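Local coordinates for hypothetical protein Atu2684 (Agrobacterium tumefaciens, PDB 2AXO) that is of unknown function but belongs to the thioredoxin clan and carries a CXXC disulfide, consistent with a thioredoxin-like redox role, at residues 47-52 / 76-81; 179-184 / 199-204. One frame throughout, in Å; residues are numbered along the deposited sequence.

Contact 1: 47-52 / 76-81; sequences ELFTSQ and LSYHVD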
ATOM      1  N   GLU A  47     -11.493   8.594 -10.677  1.00  8.79           N
ATOM      2  CA  GLU A  47     -10.261   7.829 -10.687  1.00  9.74           C
ATOM      3  C   GLU A  47     -10.455   6.575  -9.865  1.00 11.06           C
ATOM      4  O   GLU A  47     -10.596   6.633  -8.646  1.00 10.19           O
ATOM      5  CB  GLU A  47      -9.123   8.661 -10.105  1.00  8.65           C
ATOM      6  CG  GLU A  47      -8.750   9.836 -10.975  1.00  8.84           C
ATOM      7  CD  GLU A  47      -7.722  10.730 -10.325  1.00  8.69           C
ATOM      8  OE1 GLU A  47      -8.079  11.418  -9.349  1.00  8.62           O
ATOM      9  OE2 GLU A  47      -6.562  10.721 -10.786  1.00  9.29           O
ATOM     10  N   LEU A  48     -10.465   5.438 -10.548  1.00 10.64           N
ATOM     11  CA  LEU A  48     -10.666   4.155  -9.894  1.00 11.01           C
ATOM     12  C   LEU A  48      -9.370   3.404  -9.644  1.00 10.49           C
ATOM     13  O   LEU A  48      -8.557   3.225 -10.554  1.00  9.42           O
ATOM     14  CB  LEU A  48     -11.581   3.289 -10.763  1.00 10.24           C
ATOM     15  CG  LEU A  48     -11.756   1.822 -10.373  1.00 12.11           C
ATOM     16  CD1 LEU A  48     -12.630   1.719  -9.129  1.00 11.33           C
ATOM     17  CD2 LEU A  48     -12.391   1.070 -11.536  1.00 12.90           C
ATOM     18  N   PHE A  49      -9.173   2.976  -8.401  1.00  9.44           N
ATOM     19  CA  PHE A  49      -8.001   2.189  -8.049  1.00  9.12           C
ATOM     20  C   PHE A  49      -8.532   0.771  -7.961  1.00 10.47           C
ATOM     21  O   PHE A  49      -9.453   0.477  -7.196  1.00 10.24           O
ATOM     22  CB  PHE A  49      -7.397   2.681  -6.734  1.00  9.07           C
ATOM     23  CG  PHE A  49      -6.831   4.066  -6.844  1.00  9.68           C
ATOM     24  CD1 PHE A  49      -7.658   5.181  -6.723  1.00 10.63           C
ATOM     25  CD2 PHE A  49      -5.499   4.256  -7.206  1.00  8.80           C
ATOM     26  CE1 PHE A  49      -7.168   6.467  -6.968  1.00 10.50           C
ATOM     27  CE2 PHE A  49      -5.001   5.534  -7.452  1.00  9.71           C
ATOM     28  CZ  PHE A  49      -5.836   6.642  -7.336  1.00  9.13           C
ATOM     29  N   THR A  50      -7.950  -0.101  -8.778  1.00 11.24           N
ATOM     30  CA  THR A  50      -8.408  -1.476  -8.885  1.00 11.60           C
ATOM     31  C   THR A  50      -7.234  -2.406  -9.169  1.00 11.09           C
ATOM     32  O   THR A  50      -6.085  -1.997  -9.095  1.00  9.34           O
ATOM     33  CB  THR A  50      -9.424  -1.565 -10.053  1.00 13.06           C
ATOM     34  OG1 THR A  50      -9.886  -2.910 -10.217  1.00 14.09           O
ATOM     35  CG2 THR A  50      -8.772  -1.078 -11.349  1.00 13.45           C
ATOM     36  N   SER A  51      -7.536  -3.661  -9.484  1.00 14.10           N
ATOM     37  CA  SER A  51      -6.511  -4.647  -9.810  1.00 15.99           C
ATOM     38  C   SER A  51      -7.178  -5.930 -10.275  1.00 15.28           C
ATOM     39  O   SER A  51      -8.272  -6.270  -9.824  1.00 16.15           O
ATOM     40  CB  SER A  51      -5.623  -4.953  -8.599  1.00 15.76           C
ATOM     41  OG  SER A  51      -4.708  -5.993  -8.912  1.00 15.84           O
ATOM     42  N   GLN A  52      -6.529  -6.648 -11.180  1.00 17.14           N
ATOM     43  CA  GLN A  52      -7.124  -7.884 -11.645  1.00 19.79           C
ATOM     44  C   GLN A  52      -7.021  -8.932 -10.540  1.00 18.85           C
ATOM     45  O   GLN A  52      -7.753  -9.920 -10.543  1.00 19.71           O
ATOM     46  CB  GLN A  52      -6.445  -8.378 -12.923  1.00 22.75           C
ATOM     47  CG  GLN A  52      -5.187  -9.187 -12.717  1.00 30.39           C
ATOM     48  CD  GLN A  52      -4.902 -10.096 -13.897  1.00 32.59           C
ATOM     49  OE1 GLN A  52      -5.570 -11.115 -14.092  1.00 36.82           O
ATOM     50  NE2 GLN A  52      -3.919  -9.722 -14.702  1.00 34.76           N
ATOM     51  N   LEU A  76     -10.608   7.294 -15.271  1.00  8.43           N
ATOM     52  CA  LEU A  76      -9.278   6.707 -15.264  1.00  7.69           C
ATOM     53  C   LEU A  76      -9.220   5.499 -14.355  1.00  7.98           C
ATOM     54  O   LEU A  76      -9.841   5.479 -13.295  1.00  8.66           O
ATOM     55  CB  LEU A  76      -8.265   7.730 -14.766  1.00  6.94           C
ATOM     56  CG  LEU A  76      -8.098   8.970 -15.642  1.00  8.62           C
ATOM     57  CD1 LEU A  76      -7.366  10.032 -14.857  1.00  8.62           C
ATOM     58  CD2 LEU A  76      -7.339   8.609 -16.915  1.00  9.12           C
ATOM     59  N   SER A  77      -8.459   4.498 -14.772  1.00  7.33           N
ATOM     60  CA  SER A  77      -8.286   3.296 -13.977  1.00 10.55           C
ATOM     61  C   SER A  77      -6.810   3.157 -13.600  1.00 10.42           C
ATOM     62  O   SER A  77      -5.941   3.125 -14.472  1.00 10.64           O
ATOM     63  CB  SER A  77      -8.732   2.067 -14.765  1.00 12.46           C
ATOM     64  OG  SER A  77      -8.500   0.895 -14.013  1.00 21.00           O
ATOM     65  N   TYR A  78      -6.537   3.102 -12.299  1.00  8.84           N
ATOM     66  CA  TYR A  78      -5.174   2.944 -11.801  1.00 10.34           C
ATOM     67  C   TYR A  78      -5.009   1.571 -11.160  1.00 12.03           C
ATOM     68  O   TYR A  78      -5.495   1.340 -10.053  1.00 12.94           O
ATOM     69  CB  TYR A  78      -4.833   3.988 -10.735  1.00 10.61           C
ATOM     70  CG  TYR A  78      -4.832   5.421 -11.209  1.00  9.09           C
ATOM     71  CD1 TYR A  78      -6.014   6.155 -11.271  1.00 11.20           C
ATOM     72  CD2 TYR A  78      -3.642   6.055 -11.571  1.00 11.45           C
ATOM     73  CE1 TYR A  78      -6.014   7.485 -11.680  1.00 10.91           C
ATOM     74  CE2 TYR A  78      -3.630   7.384 -11.984  1.00 10.16           C
ATOM     75  CZ  TYR A  78      -4.817   8.092 -12.036  1.00  9.97           C
ATOM     76  OH  TYR A  78      -4.818   9.402 -12.446  1.00 11.69           O
ATOM     77  N   HIS A  79      -4.319   0.663 -11.839  1.00 12.57           N
ATOM     78  CA  HIS A  79      -4.104  -0.666 -11.279  1.00 13.14           C
ATOM     79  C   HIS A  79      -3.031  -0.606 -10.199  1.00 13.48           C
ATOM     80  O   HIS A  79      -1.902  -0.189 -10.460  1.00 13.39           O
ATOM     81  CB  HIS A  79      -3.690  -1.648 -12.376  1.00 13.49           C
ATOM     82  CG  HIS A  79      -4.811  -2.041 -13.288  1.00 14.99           C
ATOM     83  ND1 HIS A  79      -5.412  -1.155 -14.156  1.00 17.72           N
ATOM     84  CD2 HIS A  79      -5.444  -3.226 -13.462  1.00 13.97           C
ATOM     85  CE1 HIS A  79      -6.367  -1.778 -14.827  1.00 15.25           C
ATOM     86  NE2 HIS A  79      -6.407  -3.034 -14.424  1.00 19.28           N
ATOM     87  N   VAL A  80      -3.396  -1.016  -8.986  1.00 15.10           N
ATOM     88  CA  VAL A  80      -2.469  -1.013  -7.853  1.00 15.99           C
ATOM     89  C   VAL A  80      -1.627  -2.286  -7.835  1.00 18.07           C
ATOM     90  O   VAL A  80      -2.019  -3.309  -8.393  1.00 18.16           O
ATOM     91  CB  VAL A  80      -3.232  -0.876  -6.516  1.00 16.83           C
ATOM     92  CG1 VAL A  80      -3.936   0.470  -6.471  1.00 17.32           C
ATOM     93  CG2 VAL A  80      -4.240  -2.012  -6.361  1.00 15.36           C
ATOM     94  N   ASP A  81      -0.467  -2.229  -7.188  1.00 19.82           N
ATOM     95  CA  ASP A  81       0.410  -3.392  -7.158  1.00 21.35           C
ATOM     96  C   ASP A  81       0.283  -4.288  -5.935  1.00 22.17           C
ATOM     97  O   ASP A  81       0.874  -5.365  -5.896  1.00 23.72           O
ATOM     98  CB  ASP A  81       1.873  -2.948  -7.308  1.00 23.01           C
ATOM     99  CG  ASP A  81       2.376  -2.168  -6.107  1.00 23.63           C
ATOM    100  OD1 ASP A  81       1.566  -1.831  -5.216  1.00 22.99           O
ATOM    101  OD2 ASP A  81       3.590  -1.885  -6.052  1.00 25.76           O
TER
HETATM  102  O   HOH W   1      -1.861  -5.904  -8.033  1.00 20.72           O
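Phe-49 and Tyr-78 leave neighbouring strands side by side on the same face. In each, CG stands anti to the carbonyl carbon (chi1 -66° and -64°), leaning both rings one way. Their planes are 14° from parallel but slid apart, centroids 5.0 Å away, so the rings barely overlap: Phe-49 CE2 touches Tyr-78 CB at 3.6 Å, and Tyr-78 CD1 lies over the rim of one Phe-49 face. Val-80 CG1 meets the Phe-49 ring at its edge. The extended Glu-47 chain passes Tyr-78 CE1 and brings OE2 to the phenol OH (2.7 Å, a weak bond), the carboxylate steeply inclined to the ring; the stronger partner of Glu-47 OE2 is Arg-100, in a salt bridge. These are the parallel strands of a beta-alpha-beta unit, with helix 58-70 on the opposite face against Leu-48 and Ser-77, as in a thioredoxin-like fold. Four backbone bonds tie the segments, including Tyr-78 N to Leu-48 O at 2.7 Å. On the helix side Thr-50 CG2 sits over the centre of the His-79 ring, 4.2 Å from its centroid, while OG1 bonds Asp-61. Farther along, a water joins Val-80 O (2.6 Å) to Ser-51 OG, which also bonds Gly-53 N.

Contact 2: 179-184 / 199-204; sequences FTREQT and YWHSVY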
ATOM      1  N   PHE A 179      -2.881   6.582 -20.588  1.00  8.81           N
ATOM      2  CA  PHE A 179      -3.523   5.286 -20.449  1.00  9.31           C
ATOM      3  C   PHE A 179      -3.712   4.587 -21.778  1.00 10.08           C
ATOM      4  O   PHE A 179      -3.594   5.193 -22.851  1.00 11.49           O
ATOM      5  CB  PHE A 179      -4.899   5.432 -19.776  1.00  6.70           C
ATOM      6  CG  PHE A 179      -5.831   6.366 -20.494  1.00  7.97           C
ATOM      7  CD1 PHE A 179      -5.985   7.679 -20.057  1.00  7.92           C
ATOM      8  CD2 PHE A 179      -6.539   5.941 -21.623  1.00  7.27           C
ATOM      9  CE1 PHE A 179      -6.828   8.562 -20.730  1.00  6.91           C
ATOM     10  CE2 PHE A 179      -7.385   6.813 -22.307  1.00  9.43           C
ATOM     11  CZ  PHE A 179      -7.531   8.129 -21.859  1.00  7.82           C
ATOM     12  N   THR A 180      -3.979   3.291 -21.689  1.00  9.37           N
ATOM     13  CA  THR A 180      -4.271   2.496 -22.861  1.00 10.90           C
ATOM     14  C   THR A 180      -5.788   2.612 -22.912  1.00 11.54           C
ATOM     15  O   THR A 180      -6.441   2.721 -21.876  1.00 11.88           O
ATOM     16  CB  THR A 180      -3.856   1.012 -22.678  1.00 11.33           C
ATOM     17  OG1 THR A 180      -4.464   0.480 -21.489  1.00 11.03           O
ATOM     18  CG2 THR A 180      -2.341   0.896 -22.566  1.00 12.29           C
ATOM     19  N   ARG A 181      -6.342   2.627 -24.112  1.00 13.25           N
ATOM     20  CA  ARG A 181      -7.781   2.742 -24.278  1.00 16.04           C
ATOM     21  C   ARG A 181      -8.463   1.495 -23.723  1.00 17.09           C
ATOM     22  O   ARG A 181      -9.288   1.576 -22.812  1.00 16.56           O
ATOM     23  CB  ARG A 181      -8.090   2.924 -25.761  1.00 16.62           C
ATOM     24  CG  ARG A 181      -9.545   2.853 -26.130  1.00 16.82           C
ATOM     25  CD  ARG A 181     -10.350   3.966 -25.505  1.00 16.95           C
ATOM     26  NE  ARG A 181     -11.621   4.100 -26.204  1.00 17.01           N
ATOM     27  CZ  ARG A 181     -12.635   4.837 -25.779  1.00 14.20           C
ATOM     28  NH1 ARG A 181     -12.534   5.516 -24.640  1.00 13.97           N
ATOM     29  NH2 ARG A 181     -13.746   4.892 -26.496  1.00 12.66           N
ATOM     30  N   GLU A 182      -8.108   0.340 -24.275  1.00 18.25           N
ATOM     31  CA  GLU A 182      -8.656  -0.932 -23.825  1.00 20.73           C
ATOM     32  C   GLU A 182      -7.557  -1.986 -23.860  1.00 20.21           C
ATOM     33  O   GLU A 182      -6.869  -2.132 -24.863  1.00 21.26           O
ATOM     34  CB  GLU A 182      -9.811  -1.376 -24.720  1.00 22.56           C
ATOM     35  CG  GLU A 182     -10.463  -2.659 -24.246  1.00 27.00           C
ATOM     36  CD  GLU A 182     -10.245  -3.816 -25.191  1.00 30.21           C
ATOM     37  OE1 GLU A 182     -10.885  -3.831 -26.267  1.00 33.32           O
ATOM     38  OE2 GLU A 182      -9.431  -4.708 -24.863  1.00 30.05           O
ATOM     39  N   GLN A 183      -7.387  -2.716 -22.769  1.00 21.09           N
ATOM     40  CA  GLN A 183      -6.358  -3.742 -22.735  1.00 23.77           C
ATOM     41  C   GLN A 183      -6.928  -5.040 -22.186  1.00 24.59           C
ATOM     42  O   GLN A 183      -7.600  -5.047 -21.155  1.00 22.25           O
ATOM     43  CB  GLN A 183      -5.178  -3.279 -21.878  1.00 25.99           C
ATOM     44  CG  GLN A 183      -3.895  -4.055 -22.117  1.00 30.30           C
ATOM     45  CD  GLN A 183      -2.705  -3.431 -21.417  1.00 33.86           C
ATOM     46  OE1 GLN A 183      -2.468  -2.226 -21.529  1.00 37.67           O
ATOM     47  NE2 GLN A 183      -1.943  -4.246 -20.698  1.00 36.10           N
ATOM     48  N   THR A 184      -6.666  -6.138 -22.884  1.00 25.09           N
ATOM     49  CA  THR A 184      -7.162  -7.434 -22.443  1.00 27.15           C
ATOM     50  C   THR A 184      -6.055  -8.220 -21.764  1.00 27.23           C
ATOM     51  O   THR A 184      -4.902  -8.181 -22.194  1.00 28.60           O
ATOM     52  CB  THR A 184      -7.705  -8.263 -23.623  1.00 28.10           C
ATOM     53  OG1 THR A 184      -6.672  -8.435 -24.601  1.00 32.31           O
ATOM     54  CG2 THR A 184      -8.894  -7.567 -24.258  1.00 28.02           C
ATOM     55  N   TYR A 199      -9.907  -4.248 -19.599  1.00 19.81           N
ATOM     56  CA  TYR A 199      -9.825  -3.086 -18.722  1.00 15.48           C
ATOM     57  C   TYR A 199      -9.735  -1.846 -19.593  1.00 14.98           C
ATOM     58  O   TYR A 199      -9.129  -1.881 -20.659  1.00 13.01           O
ATOM     59  CB  TYR A 199      -8.595  -3.188 -17.819  1.00 14.90           C
ATOM     60  CG  TYR A 199      -8.729  -4.255 -16.762  1.00 17.15           C
ATOM     61  CD1 TYR A 199      -9.447  -4.016 -15.592  1.00 15.85           C
ATOM     62  CD2 TYR A 199      -8.160  -5.516 -16.943  1.00 16.06           C
ATOM     63  CE1 TYR A 199      -9.595  -5.008 -14.628  1.00 16.82           C
ATOM     64  CE2 TYR A 199      -8.305  -6.515 -15.984  1.00 16.87           C
ATOM     65  CZ  TYR A 199      -9.021  -6.254 -14.834  1.00 16.81           C
ATOM     66  OH  TYR A 199      -9.156  -7.233 -13.882  1.00 18.22           O
ATOM     67  N   TRP A 200     -10.339  -0.753 -19.135  1.00 14.13           N
ATOM     68  CA  TRP A 200     -10.348   0.489 -19.901  1.00 12.52           C
ATOM     69  C   TRP A 200      -9.680   1.647 -19.179  1.00 11.68           C
ATOM     70  O   TRP A 200      -9.769   1.761 -17.958  1.00 11.36           O
ATOM     71  CB  TRP A 200     -11.788   0.880 -20.251  1.00 13.00           C
ATOM     72  CG  TRP A 200     -12.447  -0.081 -21.199  1.00 15.10           C
ATOM     73  CD1 TRP A 200     -12.912  -1.333 -20.913  1.00 15.59           C
ATOM     74  CD2 TRP A 200     -12.646   0.112 -22.601  1.00 14.22           C
ATOM     75  NE1 TRP A 200     -13.385  -1.933 -22.056  1.00 16.28           N
ATOM     76  CE2 TRP A 200     -13.234  -1.067 -23.107  1.00 15.81           C
ATOM     77  CE3 TRP A 200     -12.385   1.170 -23.483  1.00 14.05           C
ATOM     78  CZ2 TRP A 200     -13.558  -1.223 -24.458  1.00 15.72           C
ATOM     79  CZ3 TRP A 200     -12.708   1.017 -24.825  1.00 15.22           C
ATOM     80  CH2 TRP A 200     -13.290  -0.173 -25.298  1.00 14.28           C
ATOM     81  N   HIS A 201      -9.017   2.499 -19.957  1.00  8.12           N
ATOM     82  CA  HIS A 201      -8.319   3.674 -19.454  1.00  9.27           C
ATOM     83  C   HIS A 201      -7.331   3.374 -18.324  1.00  9.25           C
ATOM     84  O   HIS A 201      -7.231   4.120 -17.353  1.00  7.74           O
ATOM     85  CB  HIS A 201      -9.342   4.746 -19.038  1.00  7.03           C
ATOM     86  CG  HIS A 201     -10.070   5.362 -20.196  1.00 10.11           C
ATOM     87  ND1 HIS A 201     -10.706   6.583 -20.118  1.00  7.99           N
ATOM     88  CD2 HIS A 201     -10.234   4.934 -21.473  1.00  8.84           C
ATOM     89  CE1 HIS A 201     -11.224   6.884 -21.297  1.00  6.87           C
ATOM     90  NE2 HIS A 201     -10.951   5.902 -22.135  1.00  7.84           N
ATOM     91  N   SER A 202      -6.597   2.274 -18.485  1.00  9.52           N
ATOM     92  CA  SER A 202      -5.590   1.838 -17.525  1.00  9.62           C
ATOM     93  C   SER A 202      -4.364   2.745 -17.618  1.00  9.33           C
ATOM     94  O   SER A 202      -3.630   2.732 -18.612  1.00  8.04           O
ATOM     95  CB  SER A 202      -5.184   0.385 -17.801  1.00 10.67           C
ATOM     96  OG  SER A 202      -6.272  -0.499 -17.609  1.00 14.12           O
ATOM     97  N   VAL A 203      -4.154   3.537 -16.571  1.00  6.49           N
ATOM     98  CA  VAL A 203      -3.037   4.474 -16.516  1.00  8.26           C
ATOM     99  C   VAL A 203      -1.691   3.775 -16.321  1.00  8.82           C
ATOM    100  O   VAL A 203      -1.536   2.952 -15.421  1.00  8.57           O
ATOM    101  CB  VAL A 203      -3.260   5.487 -15.374  1.00  9.79           C
ATOM    102  CG1 VAL A 203      -2.083   6.446 -15.269  1.00  7.94           C
ATOM    103  CG2 VAL A 203      -4.553   6.262 -15.623  1.00  9.14           C
ATOM    104  N   TYR A 204      -0.722   4.108 -17.169  1.00  7.31           N
ATOM    105  CA  TYR A 204       0.603   3.506 -17.061  1.00  9.22           C
ATOM    106  C   TYR A 204       1.701   4.521 -16.772  1.00  9.66           C
ATOM    107  O   TYR A 204       2.857   4.151 -16.567  1.00  9.25           O
ATOM    108  CB  TYR A 204       0.954   2.727 -18.327  1.00 10.39           C
ATOM    109  CG  TYR A 204       1.029   3.562 -19.578  1.00  9.63           C
ATOM    110  CD1 TYR A 204      -0.082   3.712 -20.407  1.00  9.71           C
ATOM    111  CD2 TYR A 204       2.219   4.184 -19.950  1.00 10.95           C
ATOM    112  CE1 TYR A 204      -0.009   4.454 -21.581  1.00 10.65           C
ATOM    113  CE2 TYR A 204       2.304   4.931 -21.118  1.00  7.50           C
ATOM    114  CZ  TYR A 204       1.188   5.059 -21.932  1.00  9.62           C
ATOM    115  OH  TYR A 204       1.279   5.777 -23.101  1.00 10.60           O
TER
HETATM  116  O   HOH W   2      -6.889  -0.110 -20.307  1.00  8.94           O
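Tyr-199 O is gripped twice, by Gln-183 N at 2.9 Å and by a water that donates to it. The two segments are the facing strands of a beta hairpin that turn a corner together, at Arg-181 and His-201, the latter with left-handed backbone angles. The water sits at this corner: it accepts from Thr-180 OG1 (2.8 Å) and from Ser-202 N, whose direct bond to Thr-180 O is weak and bent. Across the corner His-201 N bonds Arg-181 O at 3.0 Å, from above the carbonyl plane. From the corner the His-201 ring stacks face to face on Phe-179, centroids 4.2 Å apart and planes at 22°, with Phe-179 CE2 over the imidazole centre. The imidazole is held at both nitrogens. ND1 bonds Gly-75 O and so probably carries the proton, leaving NE2 to accept from Arg-181 NH1 at 3.0 Å. That bond runs in the guanidinium plane but is tilted from the ring plane. A bend at chi2 carries the arginine there, and its guanidinium stands nearly perpendicular (83°) to the indole of Trp-200, whose CZ3 comes over its face, 3.5 Å from NE. Around the corner, Glu-182 crosses the indole. With CG anti to the backbone N (chi1 -177°), the chain lies along the ring face: CB stands 3.5 Å above the centroid of the six-membered ring, and CG touches Trp-200 CE2 at 3.4 Å.

Contact 1 is buried throughout and joins parallel strands of the beta-alpha-beta unit; contact 2 is only partly buried and joins antiparallel hairpin strands. The two meet directly: Ser-77 N and O probably bond the backbone of His-201 and Val-203, so strand 74-79 lies between strand 45-50 and the hairpin. The His-79 ring also packs edge-to-face with Tyr-199. Regular backbone bonds and aromatic rings dominate contact 1, its polar ends paired with helix residues such as Arg-100 and Asp-61. In contact 2 the corner interrupts the pairing and a water bridges backbone and side-chain atoms there; the partly exposed Arg-181, Glu-182 and Trp-200 add polar and CH-pi contacts around it.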